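Local coordinates for Sts-2 protein (Mus musculus, PDB 3D4I) that counters CBL-mediated down-regulation of receptor tyrosine kinases, and is seen here through its acid-dependent histidine phosphatase domain, at residues R9-E19 / I231-N242; Y157-L166 / R178-I186. All blocks are in the same frame, centred on the assembly; numbering follows the deposited sequence. Where two conformers were deposited one is given.

Contact 1: residues R9-E19 / I231-N242; sequences RRGILVIRHGE and IPSLGMCFCEEN. Unlike the reference sequence in segment 9-19: Ile15 (reference Val).
Leu13 and Phe238 face each other as a non-hydrogen-bonded pair in the middle of an antiparallel pairing of strands 11-16 and 236-241. Backbone hydrogen bonds run in both directions at Ile12 with Cys239 and Val14 with Cys237. Glu241 N to Arg10 O extends the set at one end, and Arg16 N to Gly235 O (2.9 Å, 170° at the hydrogen) at the other. Beyond it the chain turns through a type II turn from Pro232 to Gly235, where Leu234 N makes weak bonds to Arg16 O and His17 O.

Apolar contacts gather on the Leu13 face. With CG trans to its own nitrogen (chi1 -171°), the Phe238 ring reaches over the neighbouring strand: CD1 lies 3.8 Å from Leu13 CD1, and CE1 3.9 Å from Gly11 CA, where a beta carbon on Gly11 would collide with the ring. Leu234 packs tightly through both methyls, CD1 at 3.5 Å from Ile15 CG2 and CD2 at 3.5 Å from Gly18 CA. Val14 and Cys237 lie on the other face.

Strand 11-16 runs straight into Arg16-His17-Gly18, the RHG signature of the histidine phosphatases, in which the histidine accepts the phosphoryl group, as His17 probably does here. A nearly straight bond of 2.8 Å from His17 ND1 to Gly18 O, in the ring plane, fixes the rotation of the imidazole. Its CE1 lies over one face of the Arg16 guanidinium.

At the turn end, Arg16 CD rests 3.2 Å from Pro232 O, and Arg16 NE bonds to Ser203 OG. At the far end one water bridges Arg10 N and Glu241 O, and Glu241 OE1 forms a salt bridge with Arg243. Glu19 OE1 is bonded to Ser68 OG, while OE2 accepts from Gly261 N of the second subunit.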
loop_
_atom_site.group_PDB
_atom_site.type_symbol
_atom_site.label_atom_id
_atom_site.label_comp_id
_atom_site.label_asym_id
_atom_site.label_seq_id
_atom_site.Cartn_x
_atom_site.Cartn_y
_atom_site.Cartn_z
ATOM N N ARG A 9 -7.256 -30.919 -2.955
ATOM C CA ARG A 9 -7.550 -30.692 -4.368
ATOM C C ARG A 9 -6.536 -29.747 -4.970
ATOM O O ARG A 9 -6.156 -28.746 -4.345
ATOM C CB ARG A 9 -8.961 -30.122 -4.542
ATOM C CG ARG A 9 -10.058 -31.153 -4.322
ATOM C CD ARG A 9 -11.430 -30.513 -4.172
ATOM N NE ARG A 9 -12.425 -31.543 -3.852
ATOM C CZ ARG A 9 -13.435 -31.910 -4.645
ATOM N NH1 ARG A 9 -13.634 -31.313 -5.814
ATOM N NH2 ARG A 9 -14.269 -32.867 -4.252
ATOM N N ARG A 10 -6.089 -30.092 -6.168
ATOM C CA ARG A 10 -5.255 -29.222 -6.971
ATOM C C ARG A 10 -5.944 -27.871 -7.213
ATOM O O ARG A 10 -7.128 -27.818 -7.566
ATOM C CB ARG A 10 -4.960 -29.894 -8.308
ATOM C CG ARG A 10 -3.659 -29.445 -8.885
ATOM C CD ARG A 10 -3.375 -30.081 -10.190
ATOM N NE ARG A 10 -2.202 -29.434 -10.759
ATOM C CZ ARG A 10 -1.721 -29.664 -11.975
ATOM N NH1 ARG A 10 -2.324 -30.527 -12.781
ATOM N NH2 ARG A 10 -0.635 -29.002 -12.383
ATOM N N GLY A 11 -5.191 -26.781 -7.072
ATOM C CA GLY A 11 -5.751 -25.443 -7.298
ATOM C C GLY A 11 -4.971 -24.626 -8.313
ATOM O O GLY A 11 -3.751 -24.797 -8.463
ATOM N N ILE A 12 -5.683 -23.742 -9.008
ATOM C CA ILE A 12 -5.077 -22.768 -9.924
ATOM C C ILE A 12 -5.615 -21.396 -9.500
ATOM O O ILE A 12 -6.825 -21.184 -9.488
ATOM C CB ILE A 12 -5.438 -23.050 -11.392
ATOM C CG1 ILE A 12 -4.592 -24.212 -11.946
ATOM C CG2 ILE A 12 -5.261 -21.774 -12.283
ATOM C CD1 ILE A 12 -3.232 -23.772 -12.430
ATOM N N LEU A 13 -4.708 -20.502 -9.110
ATOM C CA LEU A 13 -5.085 -19.204 -8.554
ATOM C C LEU A 13 -4.504 -18.147 -9.471
ATOM O O LEU A 13 -3.283 -17.956 -9.536
ATOM C CB LEU A 13 -4.564 -19.036 -7.116
ATOM C CG LEU A 13 -4.918 -17.713 -6.410
ATOM C CD1 LEU A 13 -6.433 -17.518 -6.281
ATOM C CD2 LEU A 13 -4.240 -17.705 -5.022
ATOM N N VAL A 14 -5.394 -17.500 -10.211
ATOM C CA VAL A 14 -4.991 -16.527 -11.205
ATOM C C VAL A 14 -5.081 -15.192 -10.507
ATOM O O VAL A 14 -6.101 -14.893 -9.878
ATOM C CB VAL A 14 -5.907 -16.531 -12.436
ATOM C CG1 VAL A 14 -5.389 -15.518 -13.472
ATOM C CG2 VAL A 14 -5.950 -17.947 -13.069
ATOM N N ILE A 15 -3.994 -14.434 -10.606
ATOM C CA ILE A 15 -3.770 -13.224 -9.827
ATOM C C ILE A 15 -3.332 -12.090 -10.762
ATOM O O ILE A 15 -2.334 -12.229 -11.501
ATOM C CB ILE A 15 -2.659 -13.464 -8.754
ATOM C CG1 ILE A 15 -3.062 -14.622 -7.814
ATOM C CG2 ILE A 15 -2.448 -12.196 -7.867
ATOM C CD1 ILE A 15 -1.972 -15.074 -6.878
ATOM N N ARG A 16 -4.034 -10.957 -10.679
ATOM C CA ARG A 16 -3.646 -9.773 -11.429
ATOM C C ARG A 16 -2.465 -9.059 -10.762
ATOM O O ARG A 16 -2.356 -9.002 -9.528
ATOM C CB ARG A 16 -4.825 -8.805 -11.622
ATOM C CG ARG A 16 -4.553 -7.735 -12.711
ATOM C CD ARG A 16 -5.189 -6.409 -12.225
ATOM N NE ARG A 16 -5.170 -5.307 -13.189
ATOM C CZ ARG A 16 -4.511 -4.171 -13.005
ATOM N NH1 ARG A 16 -3.756 -3.956 -11.891
ATOM N NH2 ARG A 16 -4.606 -3.237 -13.957
ATOM N N HIS A 17 -1.571 -8.531 -11.582
ATOM C CA HIS A 17 -0.424 -7.807 -11.075
ATOM C C HIS A 17 -0.877 -6.607 -10.220
ATOM O O HIS A 17 -2.007 -6.130 -10.339
ATOM C CB HIS A 17 0.457 -7.330 -12.258
ATOM C CG HIS A 17 -0.272 -6.456 -13.243
ATOM N ND1 HIS A 17 -0.585 -5.138 -12.988
ATOM C CD2 HIS A 17 -0.737 -6.720 -14.489
ATOM C CE1 HIS A 17 -1.214 -4.628 -14.037
ATOM N NE2 HIS A 17 -1.318 -5.570 -14.961
ATOM N N GLY A 18 0.024 -6.111 -9.390
ATOM C CA GLY A 18 -0.212 -4.890 -8.612
ATOM C C GLY A 18 -0.229 -3.619 -9.431
ATOM O O GLY A 18 -0.025 -3.623 -10.666
ATOM N N GLU A 19 -0.487 -2.518 -8.738
ATOM C CA GLU A 19 -0.604 -1.219 -9.399
ATOM C C GLU A 19 0.675 -0.928 -10.209
ATOM O O GLU A 19 1.788 -1.085 -9.707
ATOM C CB GLU A 19 -0.833 -0.130 -8.352
ATOM C CG GLU A 19 -1.050 1.259 -8.974
ATOM C CD GLU A 19 -1.112 2.327 -7.901
ATOM O OE1 GLU A 19 -0.041 2.679 -7.391
ATOM O OE2 GLU A 19 -2.213 2.852 -7.625
ATOM N N ILE A 231 -11.406 -5.687 -13.016
ATOM C CA ILE A 231 -10.583 -6.431 -12.080
ATOM C C ILE A 231 -9.530 -5.510 -11.401
ATOM O O ILE A 231 -8.791 -4.840 -12.074
ATOM C CB ILE A 231 -9.928 -7.622 -12.833
ATOM C CG1 ILE A 231 -11.027 -8.450 -13.523
ATOM C CG2 ILE A 231 -9.083 -8.471 -11.892
ATOM C CD1 ILE A 231 -10.507 -9.599 -14.341
ATOM N N PRO A 232 -9.485 -5.483 -10.058
ATOM C CA PRO A 232 -8.532 -4.626 -9.325
ATOM C C PRO A 232 -7.147 -5.223 -9.235
ATOM O O PRO A 232 -6.959 -6.381 -9.543
ATOM C CB PRO A 232 -9.130 -4.565 -7.918
ATOM C CG PRO A 232 -9.835 -5.856 -7.756
ATOM C CD PRO A 232 -10.333 -6.259 -9.137
ATOM N N SER A 233 -6.186 -4.430 -8.771
ATOM C CA SER A 233 -4.844 -4.943 -8.527
ATOM C C SER A 233 -4.906 -6.082 -7.527
ATOM O O SER A 233 -5.675 -6.031 -6.565
ATOM C CB SER A 233 -3.943 -3.821 -8.005
ATOM O OG SER A 233 -3.745 -2.880 -9.043
ATOM N N LEU A 234 -4.106 -7.116 -7.775
ATOM C CA LEU A 234 -4.133 -8.359 -7.010
ATOM C C LEU A 234 -5.508 -9.064 -7.002
ATOM O O LEU A 234 -5.752 -9.911 -6.162
ATOM C CB LEU A 234 -3.592 -8.138 -5.565
ATOM C CG LEU A 234 -2.059 -8.185 -5.417
ATOM C CD1 LEU A 234 -1.549 -9.585 -5.717
ATOM C CD2 LEU A 234 -1.396 -7.214 -6.353
ATOM N N GLY A 235 -6.402 -8.710 -7.939
ATOM C CA GLY A 235 -7.697 -9.401 -8.048
ATOM C C GLY A 235 -7.434 -10.871 -8.359
ATOM O O GLY A 235 -6.469 -11.176 -9.046
ATOM N N MET A 236 -8.260 -11.784 -7.828
ATOM C CA MET A 236 -8.018 -13.221 -8.012
ATOM C C MET A 236 -9.240 -14.026 -8.468
ATOM O O MET A 236 -10.366 -13.689 -8.107
ATOM C CB MET A 236 -7.498 -13.820 -6.701
ATOM C CG MET A 236 -6.219 -13.209 -6.199
ATOM S SD MET A 236 -5.764 -13.928 -4.620
ATOM C CE MET A 236 -4.230 -13.063 -4.278
ATOM N N CYS A 237 -8.981 -15.086 -9.247
ATOM C CA CYS A 237 -9.974 -16.093 -9.669
ATOM C C CYS A 237 -9.351 -17.429 -9.289
ATOM O O CYS A 237 -8.213 -17.681 -9.664
ATOM C CB CYS A 237 -10.135 -16.079 -11.206
ATOM S SG CYS A 237 -11.412 -17.181 -11.809
ATOM N N PHE A 238 -10.091 -18.290 -8.595
ATOM C CA PHE A 238 -9.557 -19.566 -8.092
ATOM C C PHE A 238 -10.354 -20.755 -8.662
ATOM O O PHE A 238 -11.601 -20.775 -8.576
ATOM C CB PHE A 238 -9.624 -19.563 -6.557
ATOM C CG PHE A 238 -8.913 -20.712 -5.895
ATOM C CD1 PHE A 238 -7.634 -21.092 -6.292
ATOM C CD2 PHE A 238 -9.509 -21.386 -4.830
ATOM C CE1 PHE A 238 -6.961 -22.150 -5.676
ATOM C CE2 PHE A 238 -8.847 -22.441 -4.184
ATOM C CZ PHE A 238 -7.564 -22.825 -4.612
ATOM N N CYS A 239 -9.652 -21.730 -9.240
ATOM C CA CYS A 239 -10.315 -22.983 -9.694
ATOM C C CYS A 239 -9.714 -24.170 -8.987
ATOM O O CYS A 239 -8.500 -24.203 -8.806
ATOM C CB CYS A 239 -10.154 -23.169 -11.191
ATOM S SG CYS A 239 -10.894 -21.842 -12.131
ATOM N N GLU A 240 -10.554 -25.136 -8.574
ATOM C CA GLU A 240 -10.057 -26.394 -8.011
ATOM C C GLU A 240 -10.485 -27.602 -8.837
ATOM O O GLU A 240 -11.586 -27.620 -9.377
ATOM C CB GLU A 240 -10.549 -26.592 -6.586
ATOM C CG GLU A 240 -9.889 -25.688 -5.571
ATOM C CD GLU A 240 -10.297 -26.032 -4.167
ATOM O OE1 GLU A 240 -11.456 -26.437 -3.977
ATOM O OE2 GLU A 240 -9.460 -25.898 -3.248
ATOM N N GLU A 241 -9.602 -28.590 -8.898
ATOM C CA GLU A 241 -9.832 -29.824 -9.653
ATOM C C GLU A 241 -10.370 -30.943 -8.766
ATOM O O GLU A 241 -9.806 -31.238 -7.709
ATOM C CB GLU A 241 -8.529 -30.278 -10.313
ATOM C CG GLU A 241 -8.676 -31.451 -11.304
ATOM C CD GLU A 241 -7.348 -32.116 -11.583
ATOM O OE1 GLU A 241 -6.600 -32.354 -10.613
ATOM O OE2 GLU A 241 -7.049 -32.407 -12.761
ATOM N N ASN A 242 -11.477 -31.552 -9.199
ATOM C CA ASN A 242 -11.907 -32.844 -8.649
ATOM C C ASN A 242 -11.049 -33.949 -9.287
ATOM O O ASN A 242 -11.114 -34.156 -10.498
ATOM C CB ASN A 242 -13.406 -33.061 -8.948
ATOM C CG ASN A 242 -13.958 -34.354 -8.352
ATOM O OD1 ASN A 242 -13.275 -35.380 -8.303
ATOM N ND2 ASN A 242 -15.211 -34.313 -7.915
HETATM O O HOH W 1 -13.552 -29.071 -7.548
HETATM O O HOH W 2 -7.398 -32.510 -7.391
#

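Contact 2: residues Y157-L166 / R178-I186; sequences YRPALPRCSL and RCAVSMGQI
Gln185 leaves helix 172-187 with chi1 167° and its chain extended beyond CG, which brings its amide to the loop at Arg158 O, with CD against the Ala160 methyl. Arg178, nearer the start of the same helix, takes the crowded position between nitrogen and carbonyl (chi1 58°) and bends at chi2, which turns its guanidinium toward Leu166. The loop, which joins helices 143-148 and 172-187 of the histidine phosphatase domain, folds back on the helix that follows it. The amide NE2 of Gln185 gives Arg158 O a hydrogen bond of 2.9 Å, weak because it is bent to 124°. Ala160 CB sits 3.6 Å from Gln185 CD and 3.7 Å from Ser182 CA. Ser182 OG turns back to Arg178 O (2.7 Å), an acceptor it shares with Ser182 N.

Replacing Gln185 with an alanine would probably leave Arg158 O without this donor and open a gap beside the Ala160 methyl. Glu122 binds the loop from elsewhere, its carboxylate accepting from Tyr157 OH, Ala160 N and Leu161 N.

Leu166 CD2 lies over one face of the Arg178 guanidinium, 3.5 Å from NH2, and Leu161 CD2 touches the aliphatic part at Arg178 CD. The guanidinium nitrogens bind Gly124 O, Phe126 O and Glu127 O, and NH2 also pairs with Glu170. A buried guanidinium so bonded, with one leucine methyl over a face, is likely to stay charged.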
loop_
_atom_site.group_PDB
_atom_site.type_symbol
_atom_site.label_atom_id
_atom_site.label_comp_id
_atom_site.label_asym_id
_atom_site.label_seq_id
_atom_site.Cartn_x
_atom_site.Cartn_y
_atom_site.Cartn_z
ATOM N N TYR A 157 12.784 -23.775 -17.792
ATOM C CA TYR A 157 11.388 -23.827 -18.197
ATOM C C TYR A 157 11.281 -23.631 -19.694
ATOM O O TYR A 157 11.964 -22.774 -20.262
ATOM C CB TYR A 157 10.529 -22.787 -17.448
ATOM C CG TYR A 157 9.073 -22.832 -17.837
ATOM C CD1 TYR A 157 8.321 -23.990 -17.644
ATOM C CD2 TYR A 157 8.448 -21.727 -18.407
ATOM C CE1 TYR A 157 6.995 -24.052 -18.011
ATOM C CE2 TYR A 157 7.103 -21.772 -18.770
ATOM C CZ TYR A 157 6.389 -22.948 -18.568
ATOM O OH TYR A 157 5.074 -23.015 -18.929
ATOM N N ARG A 158 10.444 -24.451 -20.325
ATOM C CA ARG A 158 10.205 -24.359 -21.748
ATOM C C ARG A 158 8.776 -23.914 -21.964
ATOM O O ARG A 158 7.863 -24.733 -21.868
ATOM C CB ARG A 158 10.455 -25.714 -22.426
ATOM C CG ARG A 158 11.889 -26.181 -22.308
ATOM C CD ARG A 158 12.657 -25.888 -23.569
ATOM N NE ARG A 158 13.246 -27.129 -24.086
ATOM C CZ ARG A 158 12.612 -27.989 -24.885
ATOM N NH1 ARG A 158 11.363 -27.755 -25.281
ATOM N NH2 ARG A 158 13.229 -29.087 -25.292
ATOM N N PRO A 159 8.580 -22.612 -22.271
ATOM C CA PRO A 159 7.233 -22.051 -22.294
ATOM C C PRO A 159 6.396 -22.676 -23.388
ATOM O O PRO A 159 6.948 -23.118 -24.412
ATOM C CB PRO A 159 7.468 -20.552 -22.571
ATOM C CG PRO A 159 8.796 -20.487 -23.259
ATOM C CD PRO A 159 9.603 -21.613 -22.645
ATOM N N ALA A 160 5.084 -22.741 -23.158
ATOM C CA ALA A 160 4.122 -23.191 -24.167
ATOM C C ALA A 160 4.134 -22.298 -25.394
ATOM O O ALA A 160 3.955 -22.772 -26.516
ATOM C CB ALA A 160 2.722 -23.245 -23.581
ATOM N N LEU A 161 4.317 -20.994 -25.171
ATOM C CA LEU A 161 4.493 -20.056 -26.263
ATOM C C LEU A 161 5.734 -19.199 -26.009
ATOM O O LEU A 161 5.746 -18.376 -25.087
ATOM C CB LEU A 161 3.239 -19.183 -26.453
ATOM C CG LEU A 161 3.249 -18.188 -27.627
ATOM C CD1 LEU A 161 3.048 -18.875 -28.973
ATOM C CD2 LEU A 161 2.181 -17.122 -27.404
ATOM N N PRO A 162 6.790 -19.402 -26.823
ATOM C CA PRO A 162 7.981 -18.564 -26.756
ATOM C C PRO A 162 7.657 -17.096 -27.032
ATOM O O PRO A 162 6.741 -16.803 -27.795
ATOM C CB PRO A 162 8.871 -19.134 -27.865
ATOM C CG PRO A 162 8.383 -20.550 -28.070
ATOM C CD PRO A 162 6.909 -20.465 -27.840
ATOM N N ARG A 163 8.398 -16.181 -26.414
ATOM C CA ARG A 163 8.076 -14.756 -26.539
ATOM C C ARG A 163 8.055 -14.254 -27.982
ATOM O O ARG A 163 7.163 -13.497 -28.345
ATOM C CB ARG A 163 8.927 -13.852 -25.619
ATOM C CG ARG A 163 10.459 -13.857 -25.795
ATOM C CD ARG A 163 11.173 -14.514 -24.606
ATOM N NE ARG A 163 11.060 -13.775 -23.341
ATOM C CZ ARG A 163 10.959 -14.325 -22.123
ATOM N NH1 ARG A 163 10.931 -15.650 -21.949
ATOM N NH2 ARG A 163 10.870 -13.532 -21.060
ATOM N N CYS A 164 8.989 -14.716 -28.822
ATOM C CA CYS A 164 8.995 -14.267 -30.215
ATOM C C CYS A 164 7.868 -14.896 -31.056
ATOM O O CYS A 164 7.660 -14.504 -32.205
ATOM C CB CYS A 164 10.379 -14.439 -30.864
ATOM S SG CYS A 164 10.883 -16.129 -31.006
ATOM N N SER A 165 7.115 -15.832 -30.468
ATOM C CA SER A 165 5.960 -16.411 -31.159
ATOM C C SER A 165 4.660 -15.614 -30.941
ATOM O O SER A 165 3.657 -15.849 -31.631
ATOM C CB SER A 165 5.780 -17.885 -30.787
ATOM O OG SER A 165 7.003 -18.578 -30.913
ATOM N N LEU A 166 4.688 -14.667 -29.994
ATOM C CA LEU A 166 3.591 -13.725 -29.795
ATOM C C LEU A 166 3.425 -12.826 -31.015
ATOM O O LEU A 166 4.376 -12.163 -31.443
ATOM C CB LEU A 166 3.820 -12.866 -28.544
ATOM C CG LEU A 166 3.434 -13.455 -27.184
ATOM C CD1 LEU A 166 4.055 -12.654 -26.039
ATOM C CD2 LEU A 166 1.925 -13.525 -27.023
ATOM N N ARG A 178 -4.427 -19.409 -27.627
ATOM C CA ARG A 178 -3.085 -19.591 -27.017
ATOM C C ARG A 178 -3.082 -19.613 -25.484
ATOM O O ARG A 178 -2.205 -20.228 -24.868
ATOM C CB ARG A 178 -2.016 -18.635 -27.582
ATOM C CG ARG A 178 -2.290 -17.152 -27.457
ATOM C CD ARG A 178 -1.638 -16.533 -26.208
ATOM N NE ARG A 178 -1.498 -15.083 -26.377
ATOM C CZ ARG A 178 -1.329 -14.209 -25.394
ATOM N NH1 ARG A 178 -1.282 -14.612 -24.126
ATOM N NH2 ARG A 178 -1.216 -12.920 -25.694
ATOM N N CYS A 179 -4.068 -18.960 -24.864
ATOM C CA CYS A 179 -4.207 -19.031 -23.409
ATOM C C CYS A 179 -4.664 -20.429 -23.021
ATOM O O CYS A 179 -4.194 -20.992 -22.030
ATOM C CB CYS A 179 -5.209 -17.993 -22.915
ATOM S SG CYS A 179 -4.568 -16.311 -23.036
ATOM N N ALA A 180 -5.598 -20.977 -23.794
ATOM C CA ALA A 180 -6.086 -22.336 -23.572
ATOM C C ALA A 180 -4.946 -23.338 -23.667
ATOM O O ALA A 180 -4.785 -24.200 -22.794
ATOM C CB ALA A 180 -7.221 -22.686 -24.569
ATOM N N VAL A 181 -4.145 -23.218 -24.721
ATOM C CA VAL A 181 -3.047 -24.151 -24.970
ATOM C C VAL A 181 -1.999 -24.080 -23.858
ATOM O O VAL A 181 -1.492 -25.110 -23.401
ATOM C CB VAL A 181 -2.429 -23.883 -26.364
ATOM C CG1 VAL A 181 -1.103 -24.594 -26.533
ATOM C CG2 VAL A 181 -3.438 -24.290 -27.458
ATOM N N SER A 182 -1.707 -22.859 -23.401
ATOM C CA SER A 182 -0.735 -22.651 -22.331
ATOM C C SER A 182 -1.218 -23.235 -21.022
ATOM O O SER A 182 -0.445 -23.873 -20.319
ATOM C CB SER A 182 -0.398 -21.157 -22.177
ATOM O OG SER A 182 0.026 -20.640 -23.429
ATOM N N MET A 183 -2.488 -22.995 -20.684
ATOM C CA MET A 183 -3.080 -23.558 -19.478
ATOM C C MET A 183 -3.086 -25.087 -19.554
ATOM O O MET A 183 -2.813 -25.750 -18.556
ATOM C CB MET A 183 -4.494 -23.028 -19.248
ATOM C CG MET A 183 -4.545 -21.544 -18.745
ATOM S SD MET A 183 -3.344 -21.162 -17.432
ATOM C CE MET A 183 -3.988 -22.063 -16.039
ATOM N N GLY A 184 -3.388 -25.629 -20.736
ATOM C CA GLY A 184 -3.233 -27.073 -20.986
ATOM C C GLY A 184 -1.866 -27.612 -20.613
ATOM O O GLY A 184 -1.762 -28.634 -19.917
ATOM N N GLN A 185 -0.806 -26.947 -21.082
ATOM C CA GLN A 185 0.567 -27.359 -20.766
ATOM C C GLN A 185 0.889 -27.184 -19.283
ATOM O O GLN A 185 1.542 -28.032 -18.677
ATOM C CB GLN A 185 1.586 -26.619 -21.642
ATOM C CG GLN A 185 3.037 -26.750 -21.184
ATOM C CD GLN A 185 4.067 -26.314 -22.247
ATOM O OE1 GLN A 185 3.957 -26.677 -23.421
ATOM N NE2 GLN A 185 5.079 -25.550 -21.819
ATOM N N ILE A 186 0.415 -26.091 -18.696
ATOM C CA ILE A 186 0.641 -25.829 -17.280
ATOM C C ILE A 186 0.049 -26.954 -16.424
ATOM O O ILE A 186 0.723 -27.474 -15.534
ATOM C CB ILE A 186 0.098 -24.422 -16.861
ATOM C CG1 ILE A 186 0.958 -23.323 -17.500
ATOM C CG2 ILE A 186 0.087 -24.262 -15.350
ATOM C CD1 ILE A 186 0.433 -21.914 -17.293
#

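Overall arrangement
Contact 2 is nested inside the long loop closed by contact 1, and the centres of the two lie about 18 Å apart. Contact 1 lies within the central sheet, whereas contact 2 places a loop on the helix packed against that sheet. The two meet directly: Ile12 CG2 packs on Met183 CE at 4.0 Å, and Arg10 NH2 packs 3.8 Å from Ile186 O, while Arg10 NH1 bonds to Ile187 O. Met183 and Ile186 also touch Ile199 of strand 196-201, the neighbour of strand 11-16 opposite 236-241. The RHG signature belongs to contact 1, while Ser182 CA is 18.6 Å from His17 CA, so contact 2 stands apart from the probable catalytic histidine.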